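PDB 4FD5: arylalkylamine N-Acetyltransferase 2 from Aedes aegypti, which probably transfers acyl groups from coenzyme A thioesters to the amines of arylalkylamines such as dopamine and serotonin. Local coordinates for residues Asp20-Ile23 / Glu24-Gln28; Gln177-Val180 / Ser181-Phe185; Cys189-Tyr193 / Thr194-Asp198. One frame throughout, in Å; residues are numbered along the deposited sequence.

Contact 1: Asp20-Ile23 / Glu24-Gln28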
ATOM      1  N   ASP A  20      12.024  -8.515 -10.085  1.00 14.96           N
ATOM      2  CA  ASP A  20      11.150  -9.310 -10.938  1.00 16.09           C
ATOM      3  C   ASP A  20      10.357 -10.301 -10.096  1.00 15.44           C
ATOM      4  O   ASP A  20       9.137 -10.416 -10.277  1.00 19.41           O
ATOM      5  CB  ASP A  20      11.937 -10.090 -11.998  1.00 17.57           C
ATOM      6  CG  ASP A  20      12.381  -9.227 -13.168  1.00 20.40           C
ATOM      7  OD1 ASP A  20      12.012  -8.048 -13.239  1.00 19.73           O
ATOM      8  OD2 ASP A  20      13.099  -9.750 -14.049  1.00 22.45           O
ATOM      9  N   ASP A  21      11.050 -10.983  -9.174  1.00 16.35           N
ATOM     10  CA  ASP A  21      10.413 -12.015  -8.338  1.00 17.97           C
ATOM     11  C   ASP A  21       9.286 -11.364  -7.544  1.00 16.59           C
ATOM     12  O   ASP A  21       8.221 -11.966  -7.337  1.00 16.76           O
ATOM     13  CB  ASP A  21      11.394 -12.613  -7.328  1.00 18.78           C
ATOM     14  CG  ASP A  21      12.381 -13.603  -7.939  1.00 24.32           C
ATOM     15  OD1 ASP A  21      12.193 -14.023  -9.094  1.00 28.27           O
ATOM     16  OD2 ASP A  21      13.346 -13.980  -7.228  1.00 28.27           O
ATOM     17  N   VAL A  22       9.528 -10.138  -7.090  1.00 16.66           N
ATOM     18  CA  VAL A  22       8.551  -9.473  -6.229  1.00 16.01           C
ATOM     19  C   VAL A  22       7.337  -9.082  -7.072  1.00 16.83           C
ATOM     20  O   VAL A  22       6.187  -9.312  -6.683  1.00 15.48           O
ATOM     21  CB  VAL A  22       9.183  -8.281  -5.470  1.00 15.32           C
ATOM     22  CG1 VAL A  22       8.098  -7.358  -4.871  1.00 16.47           C
ATOM     23  CG2 VAL A  22      10.145  -8.771  -4.395  1.00 17.03           C
ATOM     24  N   ILE A  23       7.583  -8.555  -8.269  1.00 16.38           N
ATOM     25  CA  ILE A  23       6.471  -8.113  -9.072  1.00 17.82           C
ATOM     26  C   ILE A  23       5.619  -9.309  -9.507  1.00 16.68           C
ATOM     27  O   ILE A  23       4.393  -9.239  -9.495  1.00 17.48           O
ATOM     28  CB  ILE A  23       6.949  -7.242 -10.244  1.00 18.06           C
ATOM     29  CG1 ILE A  23       7.462  -5.909  -9.685  1.00 21.66           C
ATOM     30  CG2 ILE A  23       5.801  -7.029 -11.237  1.00 20.58           C
ATOM     31  CD1 ILE A  23       8.239  -5.067 -10.660  1.00 23.40           C
ATOM     32  N   GLU A  24       6.275 -10.428  -9.828  1.00 17.06           N
ATOM     33  CA  GLU A  24       5.550 -11.652 -10.136  1.00 19.24           C
ATOM     34  C   GLU A  24       4.697 -12.087  -8.933  1.00 19.05           C
ATOM     35  O   GLU A  24       3.522 -12.426  -9.106  1.00 18.32           O
ATOM     36  CB  GLU A  24       6.512 -12.762 -10.571  1.00 21.73           C
ATOM     37  CG  GLU A  24       5.836 -14.072 -10.959  1.00 22.85           C
ATOM     38  CD  GLU A  24       4.890 -13.965 -12.157  1.00 26.05           C
ATOM     39  OE1 GLU A  24       4.943 -12.981 -12.924  1.00 28.63           O
ATOM     40  OE2 GLU A  24       4.072 -14.895 -12.325  1.00 29.72           O
ATOM     41  N   HIS A  25       5.265 -12.030  -7.725  1.00 19.05           N
ATOM     42  CA  HIS A  25       4.491 -12.368  -6.517  1.00 19.11           C
ATOM     43  C   HIS A  25       3.237 -11.505  -6.516  1.00 18.61           C
ATOM     44  O   HIS A  25       2.121 -12.017  -6.319  1.00 18.32           O
ATOM     45  CB  HIS A  25       5.323 -12.173  -5.236  1.00 16.19           C
ATOM     46  CG  HIS A  25       4.509 -11.986  -3.977  1.00 18.51           C
ATOM     47  ND1 HIS A  25       4.064 -13.038  -3.199  1.00 21.46           N
ATOM     48  CD2 HIS A  25       4.079 -10.860  -3.354  1.00 19.18           C
ATOM     49  CE1 HIS A  25       3.390 -12.565  -2.156  1.00 13.62           C
ATOM     50  NE2 HIS A  25       3.387 -11.249  -2.228  1.00 19.23           N
ATOM     51  N   LEU A  26       3.400 -10.210  -6.794  1.00 17.41           N
ATOM     52  CA  LEU A  26       2.241  -9.318  -6.734  1.00 16.46           C
ATOM     53  C   LEU A  26       1.221  -9.734  -7.802  1.00 19.68           C
ATOM     54  O   LEU A  26       0.021  -9.878  -7.511  1.00 19.73           O
ATOM     55  CB  LEU A  26       2.658  -7.841  -6.847  1.00 16.15           C
ATOM     56  CG  LEU A  26       3.535  -7.351  -5.679  1.00 16.64           C
ATOM     57  CD1 LEU A  26       4.077  -5.938  -5.901  1.00 18.67           C
ATOM     58  CD2 LEU A  26       2.773  -7.424  -4.343  1.00 17.76           C
ATOM     59  N   ARG A  27       1.704 -10.009  -9.016  1.00 19.03           N
ATOM     60  CA  ARG A  27       0.796 -10.366 -10.095  1.00 20.88           C
ATOM     61  C   ARG A  27      -0.010 -11.567  -9.690  1.00 22.41           C
ATOM     62  O   ARG A  27      -1.181 -11.681 -10.043  1.00 23.54           O
ATOM     63  CB  ARG A  27       1.557 -10.740 -11.358  1.00 21.24           C
ATOM     64  CG  ARG A  27       2.170  -9.588 -12.073  1.00 22.19           C
ATOM     65  CD  ARG A  27       2.614 -10.020 -13.472  1.00 23.03           C
ATOM     66  NE  ARG A  27       3.465  -9.004 -14.069  1.00 26.69           N
ATOM     67  CZ  ARG A  27       4.796  -9.045 -14.063  1.00 27.49           C
ATOM     68  NH1 ARG A  27       5.439 -10.070 -13.505  1.00 25.43           N
ATOM     69  NH2 ARG A  27       5.490  -8.064 -14.627  1.00 30.60           N
ATOM     70  N   GLN A  28       0.626 -12.471  -8.955  1.00 22.12           N
ATOM     71  CA  GLN A  28       0.003 -13.759  -8.734  1.00 24.96           C
ATOM     72  C   GLN A  28      -0.865 -13.709  -7.508  1.00 24.39           C
ATOM     73  O   GLN A  28      -1.854 -14.443  -7.419  1.00 28.75           O
ATOM     74  CB  GLN A  28       1.043 -14.869  -8.589  1.00 26.21           C
ATOM     75  CG  GLN A  28       1.773 -15.208  -9.878  1.00 27.31           C
ATOM     76  CD  GLN A  28       0.865 -15.826 -10.925  1.00 28.68           C
ATOM     77  OE1 GLN A  28      -0.126 -16.490 -10.598  1.00 33.55           O
ATOM     78  NE2 GLN A  28       1.197 -15.608 -12.191  1.00 29.80           N
TER
HETATM   79  O   HOH W   1       8.427 -10.024 -13.066  1.00 21.39           O
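Arg27 reaches back toward the preceding turn of its helix and meets the branch methyl of Ile23 with its guanidinium group. Followed outward, its CB and CG pass the carbonyl oxygen of Ile23, with Arg27 CG 3.4 Å from Ile23 O. That same oxygen takes the backbone bond from Arg27 N at 2.8 Å. From CG to NE the chain runs extended, carrying CZ to 3.6 Å from Ile23 CG2, and the methyl sits over one face of the guanidinium, towards its rim. With chi1 at -70° Ile23 turns CG2 away from its own backbone N, toward Arg27.

At the tip, NH1 does double duty. It makes a salt bridge to Glu24 OE1 (3.0 Å), OE1 lying 18° out of the guanidinium plane, and it donates to a water in that plane. The water in turn gives a proton to Asp20 O, an oxygen already used by Glu24 N. Glu24, bent at chi2 (62°), also accepts Gln28 NE2 on OE2 at 3.0 Å, so its two oxygens hold different partners. NH2 of Arg27 forms a salt bridge with Glu53 of helix 50-60, and bonds at both NH1 and NH2 restrain the rotation of the group.

On the inner side of helix 19-29, Val22 and Leu26 pack on Leu80 of strand 75-85, Leu26 reaches Ile135 of strand 129-138, and His25 NE2 bonds Ser137 there.

Contact 2: Gln177-Val180 / Ser181-Phe185; sequences QRVV and SSLGF
Phe185 turns a ring face to Val180 just beyond the end of helix 174-182. Val180 CB lies 4.0 Å from the centroid of the Phe185 ring, 28° off its normal, a CH-pi contact. With chi1 at -76°, Phe185 CG stands beside its own backbone N, which brings the ring back toward Val180, and CD1 comes 3.4 Å from Val180 O.

The backbone here forms a Schellman motif: Phe185 N bonds Val180 O, Gly184 N bonds Ser181 O, and Gly184, with positive phi, is the C-prime residue. Val180 O also accepts Leu183 N, from the opposite face of its carbonyl plane.

Both serine hydroxyls donate back to helix carbonyls, from different rotamers. Ser181 OG, beside its own N, gives its proton to Gln177 O at 2.9 Å; Ser181 N uses the other face of that carbonyl. Ser182 OG sits between N and the carbonyl carbon (chi1 81°) and donates to Val179 O at 2.6 Å.

Around this helix end, Val180 rests on Met217 and Phe185 on Lys219, both of strand 213-220, while Leu183 packs against Lys149 and Ile152 of helix 147-161.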
ATOM      1  N   GLN A 177      -5.709  -3.201   7.747  1.00 16.40           N
ATOM      2  CA  GLN A 177      -6.159  -2.304   8.813  1.00 17.62           C
ATOM      3  C   GLN A 177      -5.986  -2.951  10.187  1.00 15.82           C
ATOM      4  O   GLN A 177      -5.464  -2.320  11.118  1.00 15.42           O
ATOM      5  CB  GLN A 177      -7.620  -1.888   8.599  1.00 17.62           C
ATOM      6  CG  GLN A 177      -7.787  -0.906   7.433  1.00 17.25           C
ATOM      7  CD  GLN A 177      -9.221  -0.769   6.933  1.00 19.27           C
ATOM      8  OE1 GLN A 177     -10.175  -1.238   7.562  1.00 19.90           O
ATOM      9  NE2 GLN A 177      -9.373  -0.121   5.789  1.00 17.17           N
ATOM     10  N   ARG A 178      -6.432  -4.203  10.328  1.00 15.81           N
ATOM     11  CA  ARG A 178      -6.278  -4.884  11.626  1.00 16.04           C
ATOM     12  C   ARG A 178      -4.806  -5.033  12.026  1.00 17.09           C
ATOM     13  O   ARG A 178      -4.434  -4.797  13.185  1.00 16.75           O
ATOM     14  CB  ARG A 178      -6.972  -6.246  11.621  1.00 19.38           C
ATOM     15  CG  ARG A 178      -6.893  -6.970  12.961  1.00 24.26           C
ATOM     16  CD  ARG A 178      -7.783  -8.213  12.978  1.00 26.84           C
ATOM     17  NE  ARG A 178      -9.192  -7.891  12.760  1.00 28.73           N
ATOM     18  CZ  ARG A 178     -10.041  -7.517  13.722  1.00 31.79           C
ATOM     19  NH1 ARG A 178      -9.633  -7.411  14.985  1.00 32.48           N
ATOM     20  NH2 ARG A 178     -11.306  -7.244  13.419  1.00 31.41           N
ATOM     21  N   VAL A 179      -3.968  -5.393  11.057  1.00 15.33           N
ATOM     22  CA  VAL A 179      -2.536  -5.535  11.347  1.00 16.57           C
ATOM     23  C   VAL A 179      -1.909  -4.230  11.856  1.00 14.89           C
ATOM     24  O   VAL A 179      -1.285  -4.191  12.937  1.00 16.11           O
ATOM     25  CB  VAL A 179      -1.749  -6.052  10.117  1.00 16.56           C
ATOM     26  CG1 VAL A 179      -0.244  -6.047  10.404  1.00 16.99           C
ATOM     27  CG2 VAL A 179      -2.205  -7.451   9.765  1.00 19.79           C
ATOM     28  N   VAL A 180      -2.070  -3.161  11.082  1.00 15.03           N
ATOM     29  CA  VAL A 180      -1.432  -1.918  11.484  1.00 14.64           C
ATOM     30  C   VAL A 180      -2.042  -1.350  12.774  1.00 15.40           C
ATOM     31  O   VAL A 180      -1.318  -0.787  13.589  1.00 15.51           O
ATOM     32  CB  VAL A 180      -1.347  -0.862  10.349  1.00 13.36           C
ATOM     33  CG1 VAL A 180      -0.505  -1.408   9.187  1.00 15.13           C
ATOM     34  CG2 VAL A 180      -2.711  -0.465   9.870  1.00 13.36           C
ATOM     35  N   SER A 181      -3.351  -1.514  12.963  1.00 16.01           N
ATOM     36  CA  SER A 181      -3.994  -1.098  14.219  1.00 17.95           C
ATOM     37  C   SER A 181      -3.346  -1.801  15.399  1.00 18.44           C
ATOM     38  O   SER A 181      -3.072  -1.189  16.444  1.00 18.43           O
ATOM     39  CB  SER A 181      -5.487  -1.448  14.199  1.00 18.77           C
ATOM     40  OG  SER A 181      -6.210  -0.601  13.336  1.00 24.73           O
ATOM     41  N   SER A 182      -3.103  -3.100  15.243  1.00 16.11           N
ATOM     42  CA  SER A 182      -2.487  -3.888  16.303  1.00 18.86           C
ATOM     43  C   SER A 182      -1.069  -3.433  16.613  1.00 20.75           C
ATOM     44  O   SER A 182      -0.544  -3.702  17.705  1.00 20.83           O
ATOM     45  CB  SER A 182      -2.486  -5.373  15.943  1.00 19.94           C
ATOM     46  OG  SER A 182      -1.427  -5.705  15.062  1.00 22.63           O
ATOM     47  N   LEU A 183      -0.446  -2.764  15.644  1.00 16.77           N
ATOM     48  CA  LEU A 183       0.895  -2.206  15.855  1.00 17.62           C
ATOM     49  C   LEU A 183       0.936  -0.704  16.194  1.00 17.08           C
ATOM     50  O   LEU A 183       1.987  -0.062  16.101  1.00 18.42           O
ATOM     51  CB  LEU A 183       1.762  -2.491  14.628  1.00 16.12           C
ATOM     52  CG  LEU A 183       2.022  -3.969  14.390  1.00 17.23           C
ATOM     53  CD1 LEU A 183       2.630  -4.204  13.004  1.00 18.11           C
ATOM     54  CD2 LEU A 183       2.927  -4.506  15.487  1.00 20.75           C
ATOM     55  N   GLY A 184      -0.211  -0.148  16.588  1.00 17.46           N
ATOM     56  CA  GLY A 184      -0.259   1.214  17.081  1.00 18.60           C
ATOM     57  C   GLY A 184      -0.589   2.295  16.066  1.00 18.29           C
ATOM     58  O   GLY A 184      -0.520   3.480  16.389  1.00 19.20           O
ATOM     59  N   PHE A 185      -0.936   1.912  14.841  1.00 14.81           N
ATOM     60  CA  PHE A 185      -1.380   2.910  13.873  1.00 14.34           C
ATOM     61  C   PHE A 185      -2.762   3.422  14.252  1.00 17.16           C
ATOM     62  O   PHE A 185      -3.601   2.657  14.743  1.00 17.65           O
ATOM     63  CB  PHE A 185      -1.386   2.339  12.450  1.00 14.80           C
ATOM     64  CG  PHE A 185      -0.019   2.227  11.826  1.00 14.62           C
ATOM     65  CD1 PHE A 185       0.932   1.367  12.353  1.00 14.77           C
ATOM     66  CD2 PHE A 185       0.310   2.977  10.706  1.00 14.74           C
ATOM     67  CE1 PHE A 185       2.203   1.256  11.771  1.00 14.99           C
ATOM     68  CE2 PHE A 185       1.574   2.875  10.120  1.00 14.30           C
ATOM     69  CZ  PHE A 185       2.514   2.004  10.645  1.00 13.82           C
TER

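Contact 3: Cys189-Tyr193 / Thr194-Asp198; sequences CEINY and TDYLD
Asn192 and Asp195 meet across a short 3-10 turn that takes the chain out of strand 186-192, an outermost strand of the GNAT sheet, into the loop leading to strand 213-220.

Two backbone hydrogen bonds shape the turn. Asp195 N reaches Asn192 O at 2.9 Å, and Tyr196 N reaches Tyr193 O at a longer 3.3 Å. Both are i to i+3 bonds, and in each the donor stands well above the carbonyl plane, 58° out of it for Asn192 O, as is usual in so tightly wound a turn.

Among the side chains, the polar pair comes first. Asn192 and Asp195 lie side by side and point the same way, their amide and carboxylate planes steeply inclined at 76°. Asn192 ND2 donates to Asp195 OD2 at 3.1 Å; the acceptor lies in the amide plane, while the donor comes to the syn side of OD2 from outside the carboxylate plane. Both CG atoms stand beside their own backbone N, and the two groups run along the same side of the turn.

The apolar contact belongs to Ile191 and Tyr196. Ile191 reaches out through its CG1 branch, anti to the backbone N (chi1 -174°), and its terminal CD1 approaches Tyr196 CD1 to 3.8 Å, meeting the ring obliquely. Tyr196 then runs on towards helix 103-116, where it touches Leu111 and its OH bonds Glu114; Tyr193 OH instead bonds the carbonyl oxygen of Thr172. Strand 213-220 pairs with strand 186-192, Ile191 bonding Leu214 through the backbone.

A water bridges the polar side of the turn: it accepts from Asn192 N at 3.0 Å and donates to Asp195 OD2, tying the carboxylate to the end of the strand.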
ATOM      1  N   CYS A 189      -8.097   9.477   8.803  1.00 20.82           N
ATOM      2  CA  CYS A 189      -9.153   9.815   7.836  1.00 22.69           C
ATOM      3  C   CYS A 189      -9.828   8.512   7.440  1.00 22.32           C
ATOM      4  O   CYS A 189      -9.158   7.504   7.337  1.00 20.77           O
ATOM      5  CB  CYS A 189      -8.527  10.502   6.598  1.00 21.86           C
ATOM      6  SG  CYS A 189      -9.699  11.246   5.455  1.00 37.44           S
ATOM      7  N   GLU A 190     -11.140   8.502   7.231  1.00 20.94           N
ATOM      8  CA  GLU A 190     -11.780   7.262   6.790  1.00 21.02           C
ATOM      9  C   GLU A 190     -13.014   7.528   5.949  1.00 22.99           C
ATOM     10  O   GLU A 190     -13.662   8.559   6.095  1.00 24.84           O
ATOM     11  CB  GLU A 190     -12.117   6.355   7.967  1.00 24.65           C
ATOM     12  CG  GLU A 190     -13.187   6.872   8.900  1.00 27.97           C
ATOM     13  CD  GLU A 190     -13.394   5.950  10.090  1.00 32.51           C
ATOM     14  OE1 GLU A 190     -12.624   4.973  10.232  1.00 33.54           O
ATOM     15  OE2 GLU A 190     -14.315   6.204  10.886  1.00 40.25           O
ATOM     16  N   ILE A 191     -13.328   6.583   5.065  1.00 20.69           N
ATOM     17  CA  ILE A 191     -14.546   6.688   4.259  1.00 21.80           C
ATOM     18  C   ILE A 191     -15.139   5.308   3.970  1.00 22.94           C
ATOM     19  O   ILE A 191     -14.410   4.347   3.689  1.00 20.17           O
ATOM     20  CB  ILE A 191     -14.302   7.479   2.953  1.00 22.77           C
ATOM     21  CG1 ILE A 191     -15.626   7.714   2.204  1.00 23.29           C
ATOM     22  CG2 ILE A 191     -13.289   6.766   2.064  1.00 20.79           C
ATOM     23  CD1 ILE A 191     -15.464   8.592   0.975  1.00 25.51           C
ATOM     24  N   ASN A 192     -16.463   5.202   4.081  1.00 22.50           N
ATOM     25  CA  ASN A 192     -17.165   3.959   3.789  1.00 22.09           C
ATOM     26  C   ASN A 192     -17.398   3.858   2.299  1.00 20.86           C
ATOM     27  O   ASN A 192     -17.878   4.812   1.688  1.00 22.22           O
ATOM     28  CB  ASN A 192     -18.532   3.930   4.480  1.00 25.66           C
ATOM     29  CG  ASN A 192     -18.430   3.846   5.989  1.00 30.69           C
ATOM     30  OD1 ASN A 192     -17.693   3.025   6.526  1.00 32.22           O
ATOM     31  ND2 ASN A 192     -19.184   4.695   6.679  1.00 36.39           N
ATOM     32  N   TYR A 193     -17.057   2.713   1.722  1.00 20.47           N
ATOM     33  CA  TYR A 193     -17.227   2.495   0.288  1.00 19.91           C
ATOM     34  C   TYR A 193     -18.698   2.626  -0.112  1.00 22.57           C
ATOM     35  O   TYR A 193     -19.014   3.061  -1.211  1.00 22.00           O
ATOM     36  CB  TYR A 193     -16.670   1.133  -0.116  1.00 20.62           C
ATOM     37  CG  TYR A 193     -15.180   1.022   0.102  1.00 20.58           C
ATOM     38  CD1 TYR A 193     -14.330   2.012  -0.361  1.00 19.91           C
ATOM     39  CD2 TYR A 193     -14.637  -0.050   0.783  1.00 21.33           C
ATOM     40  CE1 TYR A 193     -12.965   1.925  -0.161  1.00 18.83           C
ATOM     41  CE2 TYR A 193     -13.280  -0.146   0.984  1.00 20.29           C
ATOM     42  CZ  TYR A 193     -12.457   0.853   0.506  1.00 17.58           C
ATOM     43  OH  TYR A 193     -11.095   0.777   0.705  1.00 20.11           O
ATOM     44  N   THR A 194     -19.599   2.270   0.793  1.00 24.22           N
ATOM     45  CA  THR A 194     -21.014   2.360   0.446  1.00 24.30           C
ATOM     46  C   THR A 194     -21.503   3.800   0.384  1.00 26.02           C
ATOM     47  O   THR A 194     -22.595   4.061  -0.124  1.00 25.19           O
ATOM     48  CB  THR A 194     -21.908   1.554   1.405  1.00 26.87           C
ATOM     49  OG1 THR A 194     -21.600   1.903   2.758  1.00 28.47           O
ATOM     50  CG2 THR A 194     -21.696   0.064   1.210  1.00 28.49           C
ATOM     51  N   ASP A 195     -20.703   4.737   0.890  1.00 24.94           N
ATOM     52  CA  ASP A 195     -21.093   6.147   0.915  1.00 25.87           C
ATOM     53  C   ASP A 195     -20.408   6.955  -0.183  1.00 26.07           C
ATOM     54  O   ASP A 195     -20.631   8.156  -0.302  1.00 27.52           O
ATOM     55  CB  ASP A 195     -20.756   6.786   2.269  1.00 29.06           C
ATOM     56  CG  ASP A 195     -21.475   6.130   3.434  1.00 30.27           C
ATOM     57  OD1 ASP A 195     -22.591   5.597   3.254  1.00 30.04           O
ATOM     58  OD2 ASP A 195     -20.909   6.152   4.544  1.00 31.42           O
ATOM     59  N   TYR A 196     -19.559   6.305  -0.975  1.00 22.80           N
ATOM     60  CA  TYR A 196     -18.781   7.017  -1.981  1.00 23.58           C
ATOM     61  C   TYR A 196     -19.411   6.807  -3.359  1.00 23.34           C
ATOM     62  O   TYR A 196     -19.224   5.755  -3.971  1.00 21.73           O
ATOM     63  CB  TYR A 196     -17.328   6.527  -1.942  1.00 23.13           C
ATOM     64  CG  TYR A 196     -16.389   7.241  -2.887  1.00 20.29           C
ATOM     65  CD1 TYR A 196     -16.179   8.608  -2.788  1.00 22.77           C
ATOM     66  CD2 TYR A 196     -15.700   6.541  -3.881  1.00 19.96           C
ATOM     67  CE1 TYR A 196     -15.323   9.264  -3.648  1.00 24.16           C
ATOM     68  CE2 TYR A 196     -14.829   7.188  -4.742  1.00 19.53           C
ATOM     69  CZ  TYR A 196     -14.647   8.550  -4.623  1.00 22.29           C
ATOM     70  OH  TYR A 196     -13.792   9.212  -5.471  1.00 23.27           O
ATOM     71  N   LEU A 197     -20.155   7.814  -3.827  1.00 24.53           N
ATOM     72  CA  LEU A 197     -20.985   7.710  -5.044  1.00 26.37           C
ATOM     73  C   LEU A 197     -20.589   8.720  -6.137  1.00 27.77           C
ATOM     74  O   LEU A 197     -20.089   9.804  -5.835  1.00 29.11           O
ATOM     75  CB  LEU A 197     -22.467   7.903  -4.681  1.00 28.47           C
ATOM     76  CG  LEU A 197     -22.979   7.258  -3.387  1.00 26.93           C
ATOM     77  CD1 LEU A 197     -24.445   7.628  -3.141  1.00 30.71           C
ATOM     78  CD2 LEU A 197     -22.809   5.739  -3.386  1.00 29.02           C
ATOM     79  N   ASP A 198     -20.835   8.376  -7.405  1.00 30.19           N
ATOM     80  CA  ASP A 198     -20.483   9.251  -8.538  1.00 30.27           C
ATOM     81  C   ASP A 198     -21.495  10.374  -8.774  1.00 31.29           C
ATOM     82  O   ASP A 198     -22.492  10.465  -8.061  1.00 31.05           O
ATOM     83  CB  ASP A 198     -20.309   8.442  -9.829  1.00 33.47           C
ATOM     84  CG  ASP A 198     -21.465   7.488 -10.092  1.00 35.17           C
ATOM     85  OD1 ASP A 198     -22.567   7.679  -9.532  1.00 37.42           O
ATOM     86  OD2 ASP A 198     -21.266   6.534 -10.880  1.00 41.69           O
TER
HETATM   87  O   HOH W   2     -18.249   7.483   4.884  1.00 28.67           O
HETATM   88  O   HOH W   3     -17.663   3.509  -3.631  1.00 19.77           O

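In the fold
All three contacts are local and follow in series along the chain. Contact 1 lies on helix 19-29, near the N-terminal end of the chain; contacts 2 and 3 adjoin in sequence, the first ending helix 174-182 and the second ending strand 186-192. Their centres are nonetheless 21 Å apart. Both lean on strand 213-220. Contact 1 stands 25 Å from contact 2 between centres, with about 14 Å between nearest atoms, and 30 Å from contact 3, on the opposite side of the chain's centre. Helix 19-29 instead packs on strands 75-85 and 129-138 of the same mixed sheet. Coenzyme A probably binds, as in other GNAT enzymes, where strands 129-138 and 166-171 splay apart.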